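PDB 3OBB: probable 3-hydroxyisobutyrate dehydrogenase from Pseudomonas aeruginosa, which catalyses the NAD-dependent oxidation of L-serine and methyl-L-serine, with low activity toward beta-hydroxyisobutyrate, and possibly takes part in serine catabolism. Local coordinates for residues G15-T20 and A128-G133; E189-G194 and L199-L204; N222-V227 and L293-Q298; N230-R235 and E284-V289. All blocks are in the same frame, centred on the assembly; numbering follows the deposited sequence.

Contact 1: G15-T20 and A128-G133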
loop_
_atom_site.group_PDB
_atom_site.type_symbol
_atom_site.label_atom_id
_atom_site.label_comp_id
_atom_site.label_asym_id
_atom_site.label_seq_id
_atom_site.Cartn_x
_atom_site.Cartn_y
_atom_site.Cartn_z
ATOM N N GLY A 15 -32.162 -3.021 -11.287
ATOM C CA GLY A 15 -33.317 -2.341 -11.857
ATOM C C GLY A 15 -34.573 -3.210 -11.947
ATOM O O GLY A 15 -35.687 -2.787 -11.573
ATOM N N ALA A 16 -34.416 -4.423 -12.455
ATOM C CA ALA A 16 -35.578 -5.310 -12.600
ATOM C C ALA A 16 -36.342 -5.539 -11.279
ATOM O O ALA A 16 -37.538 -5.249 -11.219
ATOM C CB ALA A 16 -35.198 -6.649 -13.267
ATOM N N PRO A 17 -35.674 -6.051 -10.234
ATOM C CA PRO A 17 -36.453 -6.280 -9.010
ATOM C C PRO A 17 -36.941 -4.996 -8.329
ATOM O O PRO A 17 -38.000 -5.015 -7.708
ATOM C CB PRO A 17 -35.482 -7.059 -8.080
ATOM C CG PRO A 17 -34.125 -6.763 -8.588
ATOM C CD PRO A 17 -34.268 -6.476 -10.086
HETATM N N MSE A 18 -36.190 -3.904 -8.445
HETATM C CA MSE A 18 -36.639 -2.606 -7.923
HETATM C C MSE A 18 -37.924 -2.157 -8.625
HETATM O O MSE A 18 -38.861 -1.735 -7.964
HETATM C CB MSE A 18 -35.555 -1.523 -8.068
HETATM C CG MSE A 18 -34.286 -1.784 -7.270
HETATM SE SE MSE A 18 -32.851 -0.556 -7.782
HETATM C CE MSE A 18 -33.776 1.095 -7.272
ATOM N N ALA A 19 -37.965 -2.269 -9.957
ATOM C CA ALA A 19 -39.145 -1.863 -10.723
ATOM C C ALA A 19 -40.305 -2.822 -10.463
ATOM O O ALA A 19 -41.457 -2.405 -10.375
ATOM C CB ALA A 19 -38.837 -1.776 -12.208
ATOM N N THR A 20 -39.985 -4.105 -10.290
ATOM C CA THR A 20 -40.998 -5.100 -9.946
ATOM C C THR A 20 -41.615 -4.797 -8.600
ATOM O O THR A 20 -42.826 -4.921 -8.449
ATOM C CB THR A 20 -40.425 -6.541 -9.947
ATOM O OG1 THR A 20 -39.866 -6.793 -11.238
ATOM C CG2 THR A 20 -41.514 -7.587 -9.638
ATOM N N ALA A 128 -30.492 -9.393 -3.797
ATOM C CA ALA A 128 -31.388 -9.899 -2.746
ATOM C C ALA A 128 -32.152 -8.772 -2.027
ATOM O O ALA A 128 -33.339 -8.907 -1.733
ATOM C CB ALA A 128 -30.554 -10.706 -1.703
ATOM N N GLY A 129 -31.451 -7.686 -1.697
ATOM C CA GLY A 129 -32.097 -6.515 -1.096
ATOM C C GLY A 129 -33.073 -5.888 -2.069
ATOM O O GLY A 129 -34.194 -5.528 -1.718
ATOM N N ALA A 130 -32.642 -5.783 -3.316
ATOM C CA ALA A 130 -33.495 -5.235 -4.348
ATOM C C ALA A 130 -34.763 -6.070 -4.476
ATOM O O ALA A 130 -35.859 -5.495 -4.535
ATOM C CB ALA A 130 -32.764 -5.167 -5.649
ATOM N N ALA A 131 -34.617 -7.400 -4.503
ATOM C CA ALA A 131 -35.773 -8.288 -4.641
ATOM C C ALA A 131 -36.698 -8.210 -3.460
ATOM O O ALA A 131 -37.892 -8.125 -3.654
ATOM C CB ALA A 131 -35.357 -9.710 -4.883
ATOM N N ALA A 132 -36.145 -8.236 -2.238
ATOM C CA ALA A 132 -36.956 -8.131 -1.023
ATOM C C ALA A 132 -37.556 -6.738 -0.784
ATOM O O ALA A 132 -38.516 -6.614 -0.045
ATOM C CB ALA A 132 -36.151 -8.623 0.242
ATOM N N GLY A 133 -36.995 -5.682 -1.370
ATOM C CA GLY A 133 -37.496 -4.326 -1.090
ATOM C C GLY A 133 -36.903 -3.798 0.215
ATOM O O GLY A 133 -37.526 -2.987 0.913
#
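The CA atoms of Pro17 and Ala131 are 4.9 Å apart, the closest CA pair across the segments. The helical parts, 15-20 and 128-132, run nearly parallel. Their axes cross at 17° and approach to 7.7 Å, a close spacing that suits the small residues between them. The CB and CG of the Pro17 ring face helix 128-132. CG meets the methyl of Ala130, with Pro17 CG to Ala130 CB at 3.6 Å. Pro17 CB rests on the backbone of Ala131, 3.7 Å from Ala131 CA. The residues of 15-20 belong to the NAD(+)-binding region. Gly15 fits the last glycine of a GxGxxG pattern between strand 5-9 and helix 15-24, consistent with a Rossmann dinucleotide-binding fold. Met18, a selenomethionine, touches Ala130 CB through CG at 4.0 Å. Its CG stands anti to the carbonyl carbon (chi1 -64°), and the end of the chain leads away from Ala130, toward Phe8, Met66 and Leu135. Helix 128-132 ends in a Schellman motif with Gly133 as C'. Ala131 O accepts a hydrogen bond from Asn21 ND2 of helix 15-24.

Contact 2: E189-G194 and L199-L204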
loop_
_atom_site.group_PDB
_atom_site.type_symbol
_atom_site.label_atom_id
_atom_site.label_comp_id
_atom_site.label_asym_id
_atom_site.label_seq_id
_atom_site.Cartn_x
_atom_site.Cartn_y
_atom_site.Cartn_z
ATOM N N GLU A 189 -7.512 -11.292 4.679
ATOM C CA GLU A 189 -6.100 -11.421 4.995
ATOM C C GLU A 189 -5.910 -11.879 6.447
ATOM O O GLU A 189 -4.958 -12.627 6.751
ATOM C CB GLU A 189 -5.361 -10.097 4.715
ATOM C CG GLU A 189 -5.184 -9.191 5.894
ATOM C CD GLU A 189 -4.404 -7.885 5.539
ATOM O OE1 GLU A 189 -4.099 -7.659 4.343
ATOM O OE2 GLU A 189 -4.093 -7.114 6.480
ATOM N N ALA A 190 -6.800 -11.416 7.333
ATOM C CA ALA A 190 -6.747 -11.812 8.753
ATOM C C ALA A 190 -7.109 -13.290 8.886
ATOM O O ALA A 190 -6.411 -14.030 9.573
ATOM C CB ALA A 190 -7.679 -10.947 9.588
HETATM N N MSE A 191 -8.159 -13.730 8.199
HETATM C CA MSE A 191 -8.589 -15.146 8.219
HETATM C C MSE A 191 -7.464 -16.067 7.745
HETATM O O MSE A 191 -7.179 -17.105 8.355
HETATM C CB MSE A 191 -9.829 -15.364 7.318
HETATM C CG MSE A 191 -11.148 -14.704 7.816
HETATM SE SE MSE A 191 -11.772 -15.469 9.499
HETATM C CE MSE A 191 -11.978 -17.348 8.939
ATOM N N ALA A 192 -6.801 -15.664 6.672
ATOM C CA ALA A 192 -5.738 -16.470 6.062
ATOM C C ALA A 192 -4.518 -16.518 6.971
ATOM O O ALA A 192 -3.911 -17.567 7.166
ATOM C CB ALA A 192 -5.380 -15.896 4.675
ATOM N N LEU A 193 -4.192 -15.379 7.577
ATOM C CA LEU A 193 -3.081 -15.336 8.538
ATOM C C LEU A 193 -3.334 -16.305 9.738
ATOM O O LEU A 193 -2.461 -17.118 10.110
ATOM C CB LEU A 193 -2.850 -13.891 8.992
ATOM C CG LEU A 193 -1.738 -13.610 10.015
ATOM C CD1 LEU A 193 -0.365 -14.192 9.545
ATOM C CD2 LEU A 193 -1.662 -12.104 10.365
ATOM N N GLY A 194 -4.519 -16.197 10.348
ATOM C CA GLY A 194 -4.876 -17.075 11.472
ATOM C C GLY A 194 -4.814 -18.558 11.106
ATOM O O GLY A 194 -4.153 -19.355 11.800
ATOM N N LEU A 199 -4.997 -21.991 13.243
ATOM C CA LEU A 199 -6.344 -21.786 13.807
ATOM C C LEU A 199 -7.450 -22.381 12.949
ATOM O O LEU A 199 -7.317 -22.450 11.740
ATOM C CB LEU A 199 -6.627 -20.302 13.996
ATOM C CG LEU A 199 -6.281 -19.655 15.344
ATOM C CD1 LEU A 199 -4.927 -20.108 15.906
ATOM C CD2 LEU A 199 -6.316 -18.151 15.171
ATOM N N GLU A 200 -8.559 -22.756 13.569
ATOM C CA GLU A 200 -9.719 -23.184 12.821
ATOM C C GLU A 200 -10.431 -21.934 12.358
ATOM O O GLU A 200 -10.711 -21.034 13.169
ATOM C CB GLU A 200 -10.676 -23.974 13.711
ATOM C CG GLU A 200 -10.219 -25.371 14.031
ATOM C CD GLU A 200 -11.284 -26.110 14.833
ATOM O OE1 GLU A 200 -10.996 -26.477 15.985
ATOM O OE2 GLU A 200 -12.427 -26.287 14.328
ATOM N N ALA A 201 -10.767 -21.890 11.068
ATOM C CA ALA A 201 -11.347 -20.695 10.467
ATOM C C ALA A 201 -12.585 -20.204 11.248
ATOM O O ALA A 201 -12.690 -19.015 11.529
ATOM C CB ALA A 201 -11.671 -20.941 8.999
ATOM N N LYS A 202 -13.487 -21.112 11.634
ATOM C CA LYS A 202 -14.737 -20.718 12.329
ATOM C C LYS A 202 -14.517 -20.198 13.734
ATOM O O LYS A 202 -15.291 -19.365 14.200
ATOM C CB LYS A 202 -15.728 -21.873 12.446
ATOM C CG LYS A 202 -16.550 -22.132 11.194
ATOM C CD LYS A 202 -17.475 -23.328 11.461
ATOM C CE LYS A 202 -18.053 -23.913 10.194
ATOM N NZ LYS A 202 -19.345 -24.630 10.484
ATOM N N VAL A 203 -13.477 -20.681 14.410
ATOM C CA VAL A 203 -13.146 -20.179 15.731
ATOM C C VAL A 203 -12.592 -18.762 15.636
ATOM O O VAL A 203 -13.026 -17.882 16.361
ATOM C CB VAL A 203 -12.123 -21.080 16.484
ATOM C CG1 VAL A 203 -11.775 -20.447 17.843
ATOM C CG2 VAL A 203 -12.662 -22.539 16.656
ATOM N N LEU A 204 -11.634 -18.557 14.736
ATOM C CA LEU A 204 -11.079 -17.228 14.491
ATOM C C LEU A 204 -12.132 -16.212 14.035
ATOM O O LEU A 204 -12.120 -15.078 14.532
ATOM C CB LEU A 204 -9.928 -17.286 13.494
ATOM C CG LEU A 204 -9.381 -15.924 13.114
ATOM C CD1 LEU A 204 -8.695 -15.178 14.308
ATOM C CD2 LEU A 204 -8.447 -16.032 11.922
#
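Met191, a selenomethionine, reaches Ala201 with its terminal methyl. Met191 CE lies 3.2 Å from Ala201 O and 3.6 Å from Ala201 CB. The Met191 chain turns at chi2 and chi3 (-65° and -59°), which carries CE across to the start of helix 201-209. Leu204 slides past it in the opposite direction, with Met191 SE to Leu204 CD2 at 4.2 Å. The same Leu204 methyl fits against helix backbone: CD2 is 3.7 Å from Gly194 CA and equally near Ala190 O. Gly194 has no side chain to hold it off. One hydrogen bond crosses the contact, from Leu199 N to Gly194 O at 3.1 Å. It is fairly straight at 159°, and the donor stands above the carbonyl plane. This bond ties the turn to helix 168-196 just before Glu200, the N-cap of the next helix. The two consecutive helices, 168-196 and 201-209, are joined by a short connection and packed together in the all-helical C-terminal part of the protein. Trp224 packs on Met191 and Ala201 from a loop. Glu189 is bonded to the backbone of Met266 and Gly267 of the second subunit, so helix 168-196 also faces the tetramer interface. Gln291 and Phe294 of helix 291-294 pack on the helix at Ala192.

Contact 3: N222-V227 and L293-Q298; sequences NPWPGV and LFDPTQ
Trp224 presents one face of its indole to the carboxylate of Asp295, which lies over the six-membered ring near the rim. The two planes are 14° apart, close to parallel. Asp295 OD1 sits 3.6 Å above the ring plane, and Trp224 CH2 to Asp295 CG is 3.5 Å. Pro225 CD shares this face, also offset toward the rim. The contact joins a loop of the helical C-terminal part to the helix end and tail at 293-298, each with an Asx turn. In the loop, Asn222 OD1 accepts from Trp224 N at 2.8 Å, in the carbonyl plane. The CG of Trp224 stands anti to its N (chi1 -163°), and the indole extends to the tail. In the tail, Asp295 OD2 takes two bonds. Thr297 OG1 meets it on the syn side, while Thr297 N comes from above the carboxylate plane. Together they help fix the rotation of the carboxylate over the indole. Gln291 of helix 291-294 also packs on Trp224. Pro296 touches Lys279 of the third subunit. Gln298 OE1 is bonded to Lys292 NZ and its NE2 to Tyr237 OH. The NE2 bond to Asp295 OD1 is weak. That amide nitrogen also packs on the Pro225 ring, with Gln298 NE2 to Pro225 CG at 3.4 Å.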
loop_
_atom_site.group_PDB
_atom_site.type_symbol
_atom_site.label_atom_id
_atom_site.label_comp_id
_atom_site.label_asym_id
_atom_site.label_seq_id
_atom_site.Cartn_x
_atom_site.Cartn_y
_atom_site.Cartn_z
ATOM N N ASN A 222 -18.750 -13.675 5.337
ATOM C CA ASN A 222 -17.385 -14.098 5.643
ATOM C C ASN A 222 -16.682 -14.627 4.384
ATOM O O ASN A 222 -17.253 -15.457 3.687
ATOM C CB ASN A 222 -17.396 -15.124 6.788
ATOM C CG ASN A 222 -15.981 -15.467 7.261
ATOM O OD1 ASN A 222 -15.181 -16.054 6.485
ATOM N ND2 ASN A 222 -15.628 -15.040 8.500
ATOM N N PRO A 223 -15.468 -14.121 4.047
ATOM C CA PRO A 223 -14.805 -14.573 2.804
ATOM C C PRO A 223 -14.169 -15.967 2.783
ATOM O O PRO A 223 -13.729 -16.407 1.717
ATOM C CB PRO A 223 -13.731 -13.500 2.594
ATOM C CG PRO A 223 -13.374 -13.097 3.974
ATOM C CD PRO A 223 -14.674 -13.052 4.701
ATOM N N TRP A 224 -14.138 -16.661 3.922
ATOM C CA TRP A 224 -13.498 -18.000 4.039
ATOM C C TRP A 224 -14.487 -19.132 3.785
ATOM O O TRP A 224 -15.497 -19.217 4.486
ATOM C CB TRP A 224 -12.859 -18.203 5.419
ATOM C CG TRP A 224 -11.874 -19.354 5.403
ATOM C CD1 TRP A 224 -12.146 -20.671 5.642
ATOM C CD2 TRP A 224 -10.481 -19.285 5.103
ATOM N NE1 TRP A 224 -10.998 -21.420 5.540
ATOM C CE2 TRP A 224 -9.969 -20.595 5.179
ATOM C CE3 TRP A 224 -9.618 -18.247 4.730
ATOM C CZ2 TRP A 224 -8.623 -20.895 4.918
ATOM C CZ3 TRP A 224 -8.286 -18.548 4.476
ATOM C CH2 TRP A 224 -7.809 -19.863 4.563
ATOM N N PRO A 225 -14.225 -19.977 2.760
ATOM C CA PRO A 225 -15.205 -21.010 2.349
ATOM C C PRO A 225 -15.576 -21.861 3.524
ATOM O O PRO A 225 -14.685 -22.236 4.302
ATOM C CB PRO A 225 -14.427 -21.865 1.319
ATOM C CG PRO A 225 -13.513 -20.801 0.618
ATOM C CD PRO A 225 -13.037 -19.980 1.872
ATOM N N GLY A 226 -16.874 -22.142 3.668
ATOM C CA GLY A 226 -17.324 -23.024 4.772
ATOM C C GLY A 226 -17.634 -22.306 6.084
ATOM O O GLY A 226 -18.314 -22.866 6.938
ATOM N N VAL A 227 -17.175 -21.066 6.251
ATOM C CA VAL A 227 -17.488 -20.370 7.499
ATOM C C VAL A 227 -18.980 -20.036 7.600
ATOM O O VAL A 227 -19.646 -20.457 8.561
ATOM C CB VAL A 227 -16.561 -19.173 7.789
ATOM C CG1 VAL A 227 -17.055 -18.386 9.026
ATOM C CG2 VAL A 227 -15.158 -19.699 8.066
ATOM N N LEU A 293 -6.489 -14.447 -3.207
ATOM C CA LEU A 293 -5.155 -13.827 -3.112
ATOM C C LEU A 293 -4.335 -14.374 -1.926
ATOM O O LEU A 293 -3.118 -14.586 -2.043
ATOM C CB LEU A 293 -5.280 -12.301 -3.003
ATOM C CG LEU A 293 -5.768 -11.553 -4.257
ATOM C CD1 LEU A 293 -5.672 -10.050 -4.013
ATOM C CD2 LEU A 293 -4.939 -11.961 -5.473
ATOM N N PHE A 294 -5.014 -14.665 -0.814
ATOM C CA PHE A 294 -4.338 -15.035 0.446
ATOM C C PHE A 294 -4.347 -16.509 0.796
ATOM O O PHE A 294 -3.515 -16.946 1.600
ATOM C CB PHE A 294 -4.941 -14.245 1.608
ATOM C CG PHE A 294 -5.083 -12.789 1.317
ATOM C CD1 PHE A 294 -6.332 -12.245 1.050
ATOM C CD2 PHE A 294 -3.960 -11.976 1.276
ATOM C CE1 PHE A 294 -6.475 -10.903 0.776
ATOM C CE2 PHE A 294 -4.085 -10.622 0.983
ATOM C CZ PHE A 294 -5.348 -10.089 0.727
ATOM N N ASP A 295 -5.300 -17.257 0.236
ATOM C CA ASP A 295 -5.556 -18.665 0.625
ATOM C C ASP A 295 -5.012 -19.532 -0.481
ATOM O O ASP A 295 -5.550 -19.527 -1.598
ATOM C CB ASP A 295 -7.061 -18.917 0.821
ATOM C CG ASP A 295 -7.418 -20.382 1.152
ATOM O OD1 ASP A 295 -8.664 -20.630 1.199
ATOM O OD2 ASP A 295 -6.524 -21.263 1.390
ATOM N N PRO A 296 -3.930 -20.279 -0.173
ATOM C CA PRO A 296 -3.217 -21.090 -1.163
ATOM C C PRO A 296 -3.957 -22.372 -1.536
ATOM O O PRO A 296 -3.753 -22.909 -2.622
ATOM C CB PRO A 296 -1.907 -21.428 -0.453
ATOM C CG PRO A 296 -2.261 -21.430 1.043
ATOM C CD PRO A 296 -3.323 -20.362 1.179
ATOM N N THR A 297 -4.821 -22.846 -0.649
ATOM C CA THR A 297 -5.448 -24.155 -0.818
ATOM C C THR A 297 -6.827 -24.021 -1.454
ATOM O O THR A 297 -7.732 -24.805 -1.153
ATOM C CB THR A 297 -5.619 -24.880 0.541
ATOM O OG1 THR A 297 -6.720 -24.290 1.245
ATOM C CG2 THR A 297 -4.339 -24.785 1.401
ATOM N N GLN A 298 -7.015 -23.041 -2.327
ATOM C CA GLN A 298 -8.355 -22.857 -2.877
ATOM C C GLN A 298 -8.594 -23.553 -4.222
ATOM O O GLN A 298 -9.319 -24.558 -4.285
ATOM C CB GLN A 298 -8.752 -21.378 -2.896
ATOM C CG GLN A 298 -9.535 -21.010 -1.651
ATOM C CD GLN A 298 -10.617 -19.995 -1.908
ATOM O OE1 GLN A 298 -11.147 -19.904 -3.013
ATOM N NE2 GLN A 298 -10.950 -19.219 -0.890
#

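Contact 4: N230-R235 and E284-V289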
loop_
_atom_site.group_PDB
_atom_site.type_symbol
_atom_site.label_atom_id
_atom_site.label_comp_id
_atom_site.label_asym_id
_atom_site.label_seq_id
_atom_site.Cartn_x
_atom_site.Cartn_y
_atom_site.Cartn_z
ATOM N N ASN A 230 -24.223 -19.956 3.728
ATOM C CA ASN A 230 -25.022 -19.168 2.753
ATOM C C ASN A 230 -24.303 -18.011 2.052
ATOM O O ASN A 230 -24.939 -17.266 1.277
ATOM C CB ASN A 230 -26.390 -18.668 3.321
ATOM C CG ASN A 230 -26.261 -17.613 4.462
ATOM O OD1 ASN A 230 -25.183 -17.042 4.722
ATOM N ND2 ASN A 230 -27.396 -17.356 5.146
ATOM N N ALA A 231 -23.009 -17.847 2.347
ATOM C CA ALA A 231 -22.199 -16.775 1.778
ATOM C C ALA A 231 -21.599 -17.232 0.451
ATOM O O ALA A 231 -21.415 -18.435 0.245
ATOM C CB ALA A 231 -21.081 -16.367 2.771
ATOM N N PRO A 232 -21.287 -16.285 -0.454
ATOM C CA PRO A 232 -20.630 -16.673 -1.718
ATOM C C PRO A 232 -19.378 -17.552 -1.556
ATOM O O PRO A 232 -19.119 -18.378 -2.416
ATOM C CB PRO A 232 -20.261 -15.332 -2.351
ATOM C CG PRO A 232 -21.345 -14.399 -1.852
ATOM C CD PRO A 232 -21.562 -14.829 -0.409
ATOM N N ALA A 233 -18.627 -17.391 -0.471
ATOM C CA ALA A 233 -17.395 -18.165 -0.291
ATOM C C ALA A 233 -17.631 -19.671 -0.221
ATOM O O ALA A 233 -16.753 -20.462 -0.570
ATOM C CB ALA A 233 -16.620 -17.676 0.926
ATOM N N SER A 234 -18.821 -20.065 0.216
ATOM C CA SER A 234 -19.160 -21.465 0.385
ATOM C C SER A 234 -19.716 -22.094 -0.883
ATOM O O SER A 234 -20.053 -23.273 -0.888
ATOM C CB SER A 234 -20.122 -21.665 1.568
ATOM O OG SER A 234 -19.518 -21.262 2.803
ATOM N N ARG A 235 -19.807 -21.317 -1.964
ATOM C CA ARG A 235 -20.253 -21.848 -3.257
ATOM C C ARG A 235 -19.343 -21.283 -4.342
ATOM O O ARG A 235 -19.800 -20.830 -5.416
ATOM C CB ARG A 235 -21.721 -21.501 -3.523
ATOM C CG ARG A 235 -22.018 -20.008 -3.417
ATOM C CD ARG A 235 -23.512 -19.717 -3.609
ATOM N NE ARG A 235 -23.738 -18.286 -3.826
ATOM C CZ ARG A 235 -24.044 -17.405 -2.885
ATOM N NH1 ARG A 235 -24.161 -17.758 -1.598
ATOM N NH2 ARG A 235 -24.231 -16.151 -3.235
ATOM N N GLU A 284 -16.319 -11.641 -12.713
ATOM C CA GLU A 284 -17.702 -11.972 -12.398
ATOM C C GLU A 284 -17.905 -12.829 -11.152
ATOM O O GLU A 284 -19.019 -13.297 -10.917
ATOM C CB GLU A 284 -18.409 -12.647 -13.580
ATOM C CG GLU A 284 -18.260 -11.923 -14.907
ATOM C CD GLU A 284 -19.570 -11.823 -15.666
ATOM O OE1 GLU A 284 -20.455 -12.721 -15.553
ATOM O OE2 GLU A 284 -19.700 -10.822 -16.385
ATOM N N ARG A 285 -16.847 -13.053 -10.365
ATOM C CA ARG A 285 -17.018 -13.736 -9.086
ATOM C C ARG A 285 -17.494 -12.714 -8.056
ATOM O O ARG A 285 -17.336 -11.476 -8.238
ATOM C CB ARG A 285 -15.725 -14.454 -8.629
ATOM C CG ARG A 285 -15.202 -15.505 -9.630
ATOM C CD ARG A 285 -15.454 -16.952 -9.136
ATOM N NE ARG A 285 -14.645 -17.904 -9.906
ATOM C CZ ARG A 285 -14.115 -19.027 -9.430
ATOM N NH1 ARG A 285 -14.300 -19.390 -8.163
ATOM N NH2 ARG A 285 -13.395 -19.802 -10.236
ATOM N N ASP A 286 -18.091 -13.219 -6.978
ATOM C CA ASP A 286 -18.436 -12.347 -5.861
ATOM C C ASP A 286 -17.162 -11.664 -5.325
ATOM O O ASP A 286 -16.091 -12.289 -5.280
ATOM C CB ASP A 286 -19.090 -13.140 -4.737
ATOM C CG ASP A 286 -19.247 -12.299 -3.483
ATOM O OD1 ASP A 286 -20.156 -11.415 -3.504
ATOM O OD2 ASP A 286 -18.438 -12.485 -2.514
ATOM N N PHE A 287 -17.273 -10.402 -4.903
ATOM C CA PHE A 287 -16.087 -9.632 -4.523
ATOM C C PHE A 287 -15.307 -10.269 -3.357
ATOM O O PHE A 287 -14.137 -9.982 -3.194
ATOM C CB PHE A 287 -16.445 -8.154 -4.224
ATOM C CG PHE A 287 -17.207 -7.953 -2.932
ATOM C CD1 PHE A 287 -18.468 -8.544 -2.739
ATOM C CD2 PHE A 287 -16.643 -7.210 -1.883
ATOM C CE1 PHE A 287 -19.175 -8.357 -1.537
ATOM C CE2 PHE A 287 -17.331 -7.008 -0.683
ATOM C CZ PHE A 287 -18.596 -7.581 -0.499
ATOM N N SER A 288 -15.929 -11.132 -2.543
ATOM C CA SER A 288 -15.161 -11.821 -1.485
ATOM C C SER A 288 -14.126 -12.833 -2.015
ATOM O O SER A 288 -13.312 -13.348 -1.251
ATOM C CB SER A 288 -16.075 -12.409 -0.379
ATOM O OG SER A 288 -16.831 -13.518 -0.827
ATOM N N VAL A 289 -14.135 -13.070 -3.325
ATOM C CA VAL A 289 -13.123 -13.877 -4.039
ATOM C C VAL A 289 -11.697 -13.340 -3.815
ATOM O O VAL A 289 -10.688 -14.058 -4.013
ATOM C CB VAL A 289 -13.449 -13.986 -5.554
ATOM C CG1 VAL A 289 -13.034 -12.687 -6.326
ATOM C CG2 VAL A 289 -12.799 -15.226 -6.157
HETATM O O HOH W 1 -18.353 -14.893 1.029
#
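This is a buried contact between two loops of the helical C-terminal part: a proline ring rests on an aspartate, and a water joins a backbone N-H of one loop to a serine hydroxyl of the other. The loops precede helices 243-260 and 291-294. Each has a 3-10 turn, at 232-234 and 287-289, and an Asx turn at Asp286 leads into the second. Pro232 CB and CG both lie 3.4 Å from Asp286 CG, and the bond between them lies over one face of the carboxylate. The CG of Asp286 is anti to its backbone N (chi1 171°), pointing the group at Pro232. Asp286 OD2 is gripped twice: Ser288 N bonds at 2.9 Å from the other side of the carboxylate plane, and the Ser288 hydroxyl lies nearly along the C-O axis. The other oxygen, OD1, is bonded to Tyr221 OH and Phe241 N. Both oxygens of this buried group are thus satisfied. A bound HEPES lies about 5 Å from the Asp286 side chain, and the side chain of His13, an NAD(+)-binding residue, about 9 Å from it. The water accepts from Ala233 N at 2.9 Å and donates to Ser288 OG at 2.8 Å.

Contact 1 stands apart. It belongs to the dinucleotide-binding domain and is partly buried, an apolar helix pair with no hydrogen bond between its segments. The other three lie in the helical C-terminal part. Contacts 2 and 4 are buried, but contact 2 is mostly apolar with one backbone bond, while contact 4 sets a proline on a carboxylate with a bridging water. Contact 3 is partly buried and ends in the exposed C-terminal tail. It touches contact 2 where Trp224 meets the helix pair, and contact 4 where Gly226 N probably bonds to Ser234 OG. Along the chain, contact 4 is nested within the loop that contact 3 closes.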